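Local coordinates for protein myosin-17 (Arabidopsis thaliana, PDB 7KFL) that is a plant class XI myosin motor, modelled here as its globular tail, which probably recognises the cargo to be carried, at residues M169-L174 with T244-F249; P236-K241 with I384-E389; R44-E47 with V53-R56. All coordinates share one frame; numbering follows the deposited sequence.

Contact 3 comes first along the chain. It joins the loop after helix 31-43 to the start of helix 53-65. Contacts 1 and 2 follow, and their segments alternate in sequence. Both use helix 236-260, and their centres lie about 13 Å apart. They touch where Gln-245 packs on Pro-385. Contact 1 pairs that helix with the long helix 150-186 close to the centre of the folded chain. Contact 2 lays the C-terminal segment 384-389 against the first turns of helix 236-260. Contact 3 is remote, with its centre about 33 Å from that of contact 1 and 26 Å from that of contact 2. Helix 150-186 borders all three, so it spans much of this elongated helical cargo-binding domain.

Contact 1 of 3, residues M169-L174 with T244-F249; sequences MIRDNL and TQIFSF
This is a buried helix-helix contact in the mostly helical globular tail, between helix 150-186 and helix 236-260. The two short segments run roughly in the same direction. Their axes approach to 10.3 Å and cross at -32°. Segment 244-249 is part of the DIL domain. The polar half is one hydrogen bond from Arg-171 NH1 to Gln-245 OE1, 2.7 Å long and nearly straight at 165°. The oxygen lies in the guanidinium plane, while the donor is tilted from the plane of the amide carbonyl. On its own helix, Arg-171 NE makes a salt bridge of 3.1 Å to Asp-172 OD1, which helps fix the rotation of the guanidinium. Gln-245 NE2 hydrogen-bonds to Ser-383 O, just ahead of segment 384-389. With an alanine here in place of Arg-171, Gln-245 OE1 would probably be left with its weak bond from Tyr-167, and Asp-172 would lose its neighbouring charge. The apolar half is built by Ile-246. Its CG1 is anti to the carbonyl carbon (chi1 -72°), and its CD1 reaches helix 150-186. This methyl lies 3.8 Å from Leu-174 CG and 3.3 Å from the backbone O of Arg-171.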
loop_
_atom_site.group_PDB
_atom_site.type_symbol
_atom_site.label_atom_id
_atom_site.label_comp_id
_atom_site.label_asym_id
_atom_site.label_seq_id
_atom_site.Cartn_x
_atom_site.Cartn_y
_atom_site.Cartn_z
ATOM N N MET A 169 2.207 -8.176 -2.691
ATOM C CA MET A 169 1.142 -9.220 -2.694
ATOM C C MET A 169 0.065 -8.883 -1.655
ATOM O O MET A 169 -1.126 -9.050 -1.979
ATOM C CB MET A 169 1.725 -10.608 -2.408
ATOM C CG MET A 169 2.348 -11.247 -3.635
ATOM S SD MET A 169 3.594 -12.487 -3.222
ATOM C CE MET A 169 2.557 -13.924 -2.957
ATOM N N ILE A 170 0.464 -8.435 -0.460
ATOM C CA ILE A 170 -0.472 -7.957 0.604
ATOM C C ILE A 170 -1.316 -6.818 0.016
ATOM O O ILE A 170 -2.560 -6.925 0.045
ATOM C CB ILE A 170 0.288 -7.527 1.880
ATOM C CG1 ILE A 170 0.883 -8.733 2.613
ATOM C CG2 ILE A 170 -0.606 -6.706 2.800
ATOM C CD1 ILE A 170 1.866 -8.375 3.711
ATOM N N ARG A 171 -0.654 -5.784 -0.509
ATOM C CA ARG A 171 -1.295 -4.580 -1.106
ATOM C C ARG A 171 -2.245 -5.001 -2.234
ATOM O O ARG A 171 -3.400 -4.546 -2.227
ATOM C CB ARG A 171 -0.227 -3.611 -1.623
ATOM C CG ARG A 171 -0.775 -2.421 -2.399
ATOM C CD ARG A 171 0.311 -1.743 -3.209
ATOM N NE ARG A 171 0.793 -2.599 -4.287
ATOM C CZ ARG A 171 1.886 -2.380 -5.009
ATOM N NH1 ARG A 171 2.641 -1.316 -4.783
ATOM N NH2 ARG A 171 2.222 -3.233 -5.959
ATOM N N ASP A 172 -1.772 -5.825 -3.170
ATOM C CA ASP A 172 -2.542 -6.243 -4.374
ATOM C C ASP A 172 -3.715 -7.139 -3.937
ATOM O O ASP A 172 -4.806 -6.982 -4.513
ATOM C CB ASP A 172 -1.618 -6.866 -5.431
ATOM C CG ASP A 172 -0.690 -5.869 -6.122
ATOM O OD1 ASP A 172 -0.841 -4.645 -5.888
ATOM O OD2 ASP A 172 0.186 -6.318 -6.893
ATOM N N ASN A 173 -3.521 -8.012 -2.940
ATOM C CA ASN A 173 -4.596 -8.867 -2.358
ATOM C C ASN A 173 -5.726 -7.987 -1.804
ATOM O O ASN A 173 -6.907 -8.335 -2.023
ATOM C CB ASN A 173 -4.083 -9.793 -1.249
ATOM C CG ASN A 173 -3.379 -11.032 -1.762
ATOM O OD1 ASN A 173 -3.265 -11.243 -2.967
ATOM N ND2 ASN A 173 -2.894 -11.858 -0.848
ATOM N N LEU A 174 -5.373 -6.904 -1.102
ATOM C CA LEU A 174 -6.332 -5.923 -0.527
ATOM C C LEU A 174 -7.048 -5.181 -1.665
ATOM O O LEU A 174 -8.278 -5.014 -1.562
ATOM C CB LEU A 174 -5.577 -4.965 0.403
ATOM C CG LEU A 174 -6.392 -3.838 1.039
ATOM C CD1 LEU A 174 -7.698 -4.346 1.627
ATOM C CD2 LEU A 174 -5.575 -3.134 2.111
ATOM N N THR A 244 -1.658 4.066 2.180
ATOM C CA THR A 244 -1.453 5.279 1.338
ATOM C C THR A 244 -1.560 4.883 -0.141
ATOM O O THR A 244 -2.249 5.595 -0.887
ATOM C CB THR A 244 -0.121 5.973 1.645
ATOM O OG1 THR A 244 -0.100 6.306 3.034
ATOM C CG2 THR A 244 0.092 7.228 0.829
ATOM N N GLN A 245 -0.920 3.779 -0.535
ATOM C CA GLN A 245 -0.955 3.241 -1.924
ATOM C C GLN A 245 -2.359 2.708 -2.248
ATOM O O GLN A 245 -2.748 2.770 -3.428
ATOM C CB GLN A 245 0.111 2.159 -2.116
ATOM C CG GLN A 245 1.531 2.709 -2.147
ATOM C CD GLN A 245 2.505 1.794 -2.852
ATOM O OE1 GLN A 245 2.387 0.570 -2.808
ATOM N NE2 GLN A 245 3.490 2.388 -3.507
ATOM N N ILE A 246 -3.091 2.205 -1.249
ATOM C CA ILE A 246 -4.461 1.631 -1.420
ATOM C C ILE A 246 -5.480 2.770 -1.569
ATOM O O ILE A 246 -6.403 2.622 -2.392
ATOM C CB ILE A 246 -4.805 0.682 -0.254
ATOM C CG1 ILE A 246 -4.004 -0.619 -0.344
ATOM C CG2 ILE A 246 -6.302 0.412 -0.185
ATOM C CD1 ILE A 246 -4.522 -1.592 -1.380
ATOM N N PHE A 247 -5.340 3.849 -0.792
ATOM C CA PHE A 247 -6.226 5.042 -0.867
ATOM C C PHE A 247 -5.992 5.751 -2.208
ATOM O O PHE A 247 -6.971 6.270 -2.787
ATOM C CB PHE A 247 -6.032 5.957 0.346
ATOM C CG PHE A 247 -6.957 5.647 1.497
ATOM C CD1 PHE A 247 -6.942 4.399 2.103
ATOM C CD2 PHE A 247 -7.848 6.598 1.974
ATOM C CE1 PHE A 247 -7.793 4.111 3.159
ATOM C CE2 PHE A 247 -8.697 6.310 3.032
ATOM C CZ PHE A 247 -8.670 5.067 3.623
ATOM N N SER A 248 -4.744 5.753 -2.687
ATOM C CA SER A 248 -4.361 6.136 -4.073
ATOM C C SER A 248 -5.259 5.395 -5.074
ATOM O O SER A 248 -5.874 6.063 -5.922
ATOM C CB SER A 248 -2.896 5.869 -4.331
ATOM O OG SER A 248 -2.680 5.404 -5.655
ATOM N N PHE A 249 -5.346 4.067 -4.955
ATOM C CA PHE A 249 -6.186 3.179 -5.804
ATOM C C PHE A 249 -7.660 3.600 -5.707
ATOM O O PHE A 249 -8.321 3.719 -6.758
ATOM C CB PHE A 249 -5.972 1.716 -5.404
ATOM C CG PHE A 249 -6.963 0.739 -5.982
ATOM C CD1 PHE A 249 -6.857 0.316 -7.298
ATOM C CD2 PHE A 249 -7.989 0.227 -5.203
ATOM C CE1 PHE A 249 -7.764 -0.591 -7.826
ATOM C CE2 PHE A 249 -8.895 -0.679 -5.734
ATOM C CZ PHE A 249 -8.781 -1.088 -7.043
#

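Contact 2 of 3, residues P236-K241 with I384-E389; sequences PFLVRK and IPFTVE
The first torsions of Phe-386 and Leu-238 bring a ring face and a methyl together. Phe-386 has CG between the backbone N and the carbonyl carbon (chi1 61°), and its ring faces helix 236-260. Leu-238 has CG anti to its carbonyl carbon (chi1 -86°), and its CD2 comes to lie over that ring. The result is a CH-pi contact. CD2 of Leu-238 sits 3.8 Å from the centroid of the Phe-386 ring and only 10° off the ring normal. The methyl is therefore over the centre of the face. Ile-384 CG2 lies over the opposite face, so the ring is held between two aliphatic groups. Phe-237 approaches Phe-386 differently. Its ring edge, at CE1, comes 3.9 Å from Phe-386 CB, which lies near the plane of the Phe-237 ring. Lys-241 packs with its aliphatic part. Its CB is 3.7 Å from Pro-385 CG, and the lysine chain and the proline ring run alongside in opposite senses. Farther out, Lys-241 CE rests over one face of the Phe-237 ring, toward the rim. No hydrogen bond joins the two segments, so this is apolar packing of a C-terminal loop on a helix. Thr-387 is the N-cap of helix 388-393, which follows directly. Ile-391 of that helix touches both Leu-238 and Phe-386. From helix 150-186, Tyr-167 meets Phe-386 edge-to-face and also touches Lys-241 and Pro-385. The loop thus lies across helix 236-260 and helix 150-186, touching both.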
loop_
_atom_site.group_PDB
_atom_site.type_symbol
_atom_site.label_atom_id
_atom_site.label_comp_id
_atom_site.label_asym_id
_atom_site.label_seq_id
_atom_site.Cartn_x
_atom_site.Cartn_y
_atom_site.Cartn_z
ATOM N N PRO A 236 5.154 -0.047 11.619
ATOM C CA PRO A 236 4.133 0.922 11.214
ATOM C C PRO A 236 4.441 1.636 9.886
ATOM O O PRO A 236 3.525 1.827 9.106
ATOM C CB PRO A 236 4.126 1.920 12.382
ATOM C CG PRO A 236 4.510 1.083 13.581
ATOM C CD PRO A 236 5.494 0.062 13.048
ATOM N N PHE A 237 5.710 1.998 9.670
ATOM C CA PHE A 237 6.234 2.661 8.445
ATOM C C PHE A 237 5.760 1.912 7.191
ATOM O O PHE A 237 5.232 2.563 6.269
ATOM C CB PHE A 237 7.762 2.742 8.499
ATOM C CG PHE A 237 8.407 3.294 7.254
ATOM C CD1 PHE A 237 8.696 2.466 6.178
ATOM C CD2 PHE A 237 8.721 4.642 7.153
ATOM C CE1 PHE A 237 9.280 2.974 5.029
ATOM C CE2 PHE A 237 9.308 5.148 6.004
ATOM C CZ PHE A 237 9.590 4.313 4.945
ATOM N N LEU A 238 5.958 0.591 7.153
ATOM C CA LEU A 238 5.568 -0.270 6.000
ATOM C C LEU A 238 4.043 -0.293 5.854
ATOM O O LEU A 238 3.574 -0.348 4.705
ATOM C CB LEU A 238 6.113 -1.691 6.185
ATOM C CG LEU A 238 7.542 -1.940 5.704
ATOM C CD1 LEU A 238 7.787 -3.431 5.514
ATOM C CD2 LEU A 238 7.839 -1.197 4.410
ATOM N N VAL A 239 3.307 -0.254 6.968
ATOM C CA VAL A 239 1.814 -0.293 6.977
ATOM C C VAL A 239 1.288 1.052 6.454
ATOM O O VAL A 239 0.308 1.036 5.683
ATOM C CB VAL A 239 1.259 -0.634 8.375
ATOM C CG1 VAL A 239 -0.263 -0.645 8.391
ATOM C CG2 VAL A 239 1.800 -1.962 8.887
ATOM N N ARG A 240 1.923 2.162 6.845
ATOM C CA ARG A 240 1.617 3.533 6.347
ATOM C C ARG A 240 1.683 3.556 4.815
ATOM O O ARG A 240 0.793 4.179 4.202
ATOM C CB ARG A 240 2.584 4.572 6.922
ATOM C CG ARG A 240 2.315 4.939 8.374
ATOM C CD ARG A 240 2.912 6.278 8.765
ATOM N NE ARG A 240 4.359 6.226 8.933
ATOM C CZ ARG A 240 4.996 5.722 9.990
ATOM N NH1 ARG A 240 4.322 5.200 11.003
ATOM N NH2 ARG A 240 6.317 5.730 10.026
ATOM N N LYS A 241 2.700 2.917 4.223
ATOM C CA LYS A 241 2.887 2.849 2.748
ATOM C C LYS A 241 1.696 2.116 2.124
ATOM O O LYS A 241 1.056 2.704 1.236
ATOM C CB LYS A 241 4.190 2.141 2.364
ATOM C CG LYS A 241 5.478 2.774 2.877
ATOM C CD LYS A 241 5.495 4.289 2.875
ATOM C CE LYS A 241 6.835 4.844 3.310
ATOM N NZ LYS A 241 6.935 6.307 3.091
ATOM N N ILE A 384 7.156 0.360 -5.611
ATOM C CA ILE A 384 7.704 0.087 -4.248
ATOM C C ILE A 384 8.100 1.438 -3.656
ATOM O O ILE A 384 9.025 2.082 -4.148
ATOM C CB ILE A 384 8.872 -0.924 -4.301
ATOM C CG1 ILE A 384 8.376 -2.375 -4.266
ATOM C CG2 ILE A 384 9.878 -0.677 -3.184
ATOM C CD1 ILE A 384 7.324 -2.715 -5.299
ATOM N N PRO A 385 7.388 1.937 -2.619
ATOM C CA PRO A 385 7.614 3.290 -2.109
ATOM C C PRO A 385 8.639 3.403 -0.970
ATOM O O PRO A 385 8.571 4.369 -0.229
ATOM C CB PRO A 385 6.205 3.632 -1.608
ATOM C CG PRO A 385 5.723 2.330 -1.008
ATOM C CD PRO A 385 6.292 1.255 -1.912
ATOM N N PHE A 386 9.570 2.447 -0.863
ATOM C CA PHE A 386 10.569 2.371 0.236
ATOM C C PHE A 386 11.850 1.679 -0.235
ATOM O O PHE A 386 11.786 0.817 -1.135
ATOM C CB PHE A 386 9.992 1.613 1.435
ATOM C CG PHE A 386 9.594 0.188 1.143
ATOM C CD1 PHE A 386 10.519 -0.842 1.226
ATOM C CD2 PHE A 386 8.294 -0.124 0.777
ATOM C CE1 PHE A 386 10.150 -2.150 0.951
ATOM C CE2 PHE A 386 7.925 -1.431 0.505
ATOM C CZ PHE A 386 8.854 -2.442 0.591
ATOM N N THR A 387 12.973 2.048 0.389
ATOM C CA THR A 387 14.291 1.367 0.292
ATOM C C THR A 387 14.619 0.753 1.659
ATOM O O THR A 387 14.018 1.191 2.660
ATOM C CB THR A 387 15.376 2.341 -0.183
ATOM O OG1 THR A 387 15.423 3.439 0.728
ATOM C CG2 THR A 387 15.129 2.853 -1.586
ATOM N N VAL A 388 15.534 -0.222 1.697
ATOM C CA VAL A 388 15.934 -0.954 2.938
ATOM C C VAL A 388 16.515 0.052 3.941
ATOM O O VAL A 388 16.354 -0.174 5.157
ATOM C CB VAL A 388 16.921 -2.100 2.630
ATOM C CG1 VAL A 388 17.472 -2.746 3.894
ATOM C CG2 VAL A 388 16.294 -3.158 1.734
ATOM N N GLU A 389 17.155 1.121 3.449
ATOM C CA GLU A 389 17.738 2.216 4.271
ATOM C C GLU A 389 16.613 3.004 4.958
ATOM O O GLU A 389 16.787 3.345 6.142
ATOM C CB GLU A 389 18.615 3.121 3.401
ATOM C CG GLU A 389 19.353 4.202 4.176
ATOM C CD GLU A 389 20.380 3.715 5.184
ATOM O OE1 GLU A 389 20.795 2.541 5.096
ATOM O OE2 GLU A 389 20.772 4.518 6.057
#

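Contact 3 of 3, residues R44-E47 with V53-R56; sequences RSFE and VFDR
A backbone hydrogen bond of 3.1 Å from Glu-47 N to Arg-44 O closes a type I beta turn, and inside that turn the carbonyl oxygen of Ser-45 is met by the ring edge of Phe-54. Phe-54 CZ and CE2 both lie 3.3 Å from Ser-45 O. The oxygen is near the plane of the ring, so it faces the C-H edge and not the pi cloud. This is the loop joining two successive helices, 31-43 and 53-65, in a mostly helical domain. The turn follows the first helix, and Val-53 to Arg-56 begin the second. Phe-54 also packs on the next turn residue. The side chains of Phe-46 and Phe-54 cross at about a right angle, with Phe-46 CD1 4.0 Å from Phe-54 CZ. Leu-40 of helix 31-43 touches Ser-45, Phe-46, Val-53 and Phe-54. Helix 150-186 adds Ala-152 against both aromatic rings, and Phe-155 against Phe-54. The second apolar touch is made by Val-53. Its CG1 sits between its own backbone N and carbonyl carbon (chi1 65°), over one face of the Phe-54 ring. The same methyl reaches the turn, where Val-53 CG1 lies 4.0 Å from Ser-45 CB.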
loop_
_atom_site.group_PDB
_atom_site.type_symbol
_atom_site.label_atom_id
_atom_site.label_comp_id
_atom_site.label_asym_id
_atom_site.label_seq_id
_atom_site.Cartn_x
_atom_site.Cartn_y
_atom_site.Cartn_z
ATOM N N ARG A 44 29.181 -18.245 11.178
ATOM C CA ARG A 44 29.986 -17.268 10.392
ATOM C C ARG A 44 29.664 -17.447 8.901
ATOM O O ARG A 44 30.598 -17.408 8.085
ATOM C CB ARG A 44 31.481 -17.438 10.693
ATOM C CG ARG A 44 31.838 -17.308 12.167
ATOM C CD ARG A 44 33.273 -17.706 12.460
ATOM N NE ARG A 44 34.249 -16.867 11.770
ATOM C CZ ARG A 44 34.770 -15.734 12.243
ATOM N NH1 ARG A 44 34.419 -15.267 13.432
ATOM N NH2 ARG A 44 35.649 -15.064 11.514
ATOM N N SER A 45 28.378 -17.619 8.572
ATOM C CA SER A 45 27.859 -17.881 7.202
ATOM C C SER A 45 27.977 -16.625 6.330
ATOM O O SER A 45 27.937 -16.761 5.092
ATOM C CB SER A 45 26.436 -18.373 7.243
ATOM O OG SER A 45 26.363 -19.663 7.828
ATOM N N PHE A 46 28.106 -15.449 6.950
ATOM C CA PHE A 46 28.315 -14.156 6.248
ATOM C C PHE A 46 29.744 -14.098 5.689
ATOM O O PHE A 46 29.978 -13.295 4.769
ATOM C CB PHE A 46 28.027 -12.972 7.177
ATOM C CG PHE A 46 26.603 -12.870 7.668
ATOM C CD1 PHE A 46 25.533 -12.958 6.789
ATOM C CD2 PHE A 46 26.330 -12.665 9.012
ATOM C CE1 PHE A 46 24.226 -12.856 7.245
ATOM C CE2 PHE A 46 25.023 -12.562 9.467
ATOM C CZ PHE A 46 23.974 -12.658 8.583
ATOM N N GLU A 47 30.657 -14.928 6.210
ATOM C CA GLU A 47 32.115 -14.871 5.914
ATOM C C GLU A 47 32.573 -16.063 5.057
ATOM O O GLU A 47 33.760 -16.064 4.678
ATOM C CB GLU A 47 32.904 -14.808 7.225
ATOM C CG GLU A 47 32.833 -13.452 7.901
ATOM C CD GLU A 47 33.324 -13.436 9.339
ATOM O OE1 GLU A 47 32.645 -14.034 10.204
ATOM O OE2 GLU A 47 34.387 -12.831 9.589
ATOM N N VAL A 53 22.972 -22.240 2.684
ATOM C CA VAL A 53 22.108 -21.782 3.815
ATOM C C VAL A 53 21.177 -20.666 3.327
ATOM O O VAL A 53 19.966 -20.748 3.610
ATOM C CB VAL A 53 22.937 -21.341 5.039
ATOM C CG1 VAL A 53 23.796 -20.115 4.763
ATOM C CG2 VAL A 53 22.050 -21.109 6.255
ATOM N N PHE A 54 21.715 -19.678 2.609
ATOM C CA PHE A 54 20.979 -18.472 2.146
ATOM C C PHE A 54 19.891 -18.883 1.147
ATOM O O PHE A 54 18.741 -18.444 1.309
ATOM C CB PHE A 54 21.946 -17.455 1.541
ATOM C CG PHE A 54 22.974 -16.928 2.507
ATOM C CD1 PHE A 54 22.591 -16.204 3.624
ATOM C CD2 PHE A 54 24.326 -17.153 2.302
ATOM C CE1 PHE A 54 23.537 -15.720 4.515
ATOM C CE2 PHE A 54 25.271 -16.669 3.193
ATOM C CZ PHE A 54 24.875 -15.953 4.297
ATOM N N ASP A 55 20.250 -19.701 0.153
ATOM C CA ASP A 55 19.315 -20.245 -0.871
ATOM C C ASP A 55 18.130 -20.925 -0.176
ATOM O O ASP A 55 16.984 -20.710 -0.617
ATOM C CB ASP A 55 20.011 -21.237 -1.808
ATOM C CG ASP A 55 20.803 -20.593 -2.932
ATOM O OD1 ASP A 55 20.659 -19.368 -3.131
ATOM O OD2 ASP A 55 21.552 -21.325 -3.606
ATOM N N ARG A 56 18.403 -21.704 0.872
ATOM C CA ARG A 56 17.403 -22.565 1.557
ATOM C C ARG A 56 16.451 -21.702 2.389
ATOM O O ARG A 56 15.252 -22.045 2.441
ATOM C CB ARG A 56 18.123 -23.621 2.397
ATOM C CG ARG A 56 18.911 -24.614 1.555
ATOM C CD ARG A 56 18.935 -26.008 2.140
ATOM N NE ARG A 56 17.596 -26.534 2.373
ATOM C CZ ARG A 56 17.327 -27.647 3.047
ATOM N NH1 ARG A 56 18.309 -28.368 3.562
ATOM N NH2 ARG A 56 16.074 -28.035 3.206
#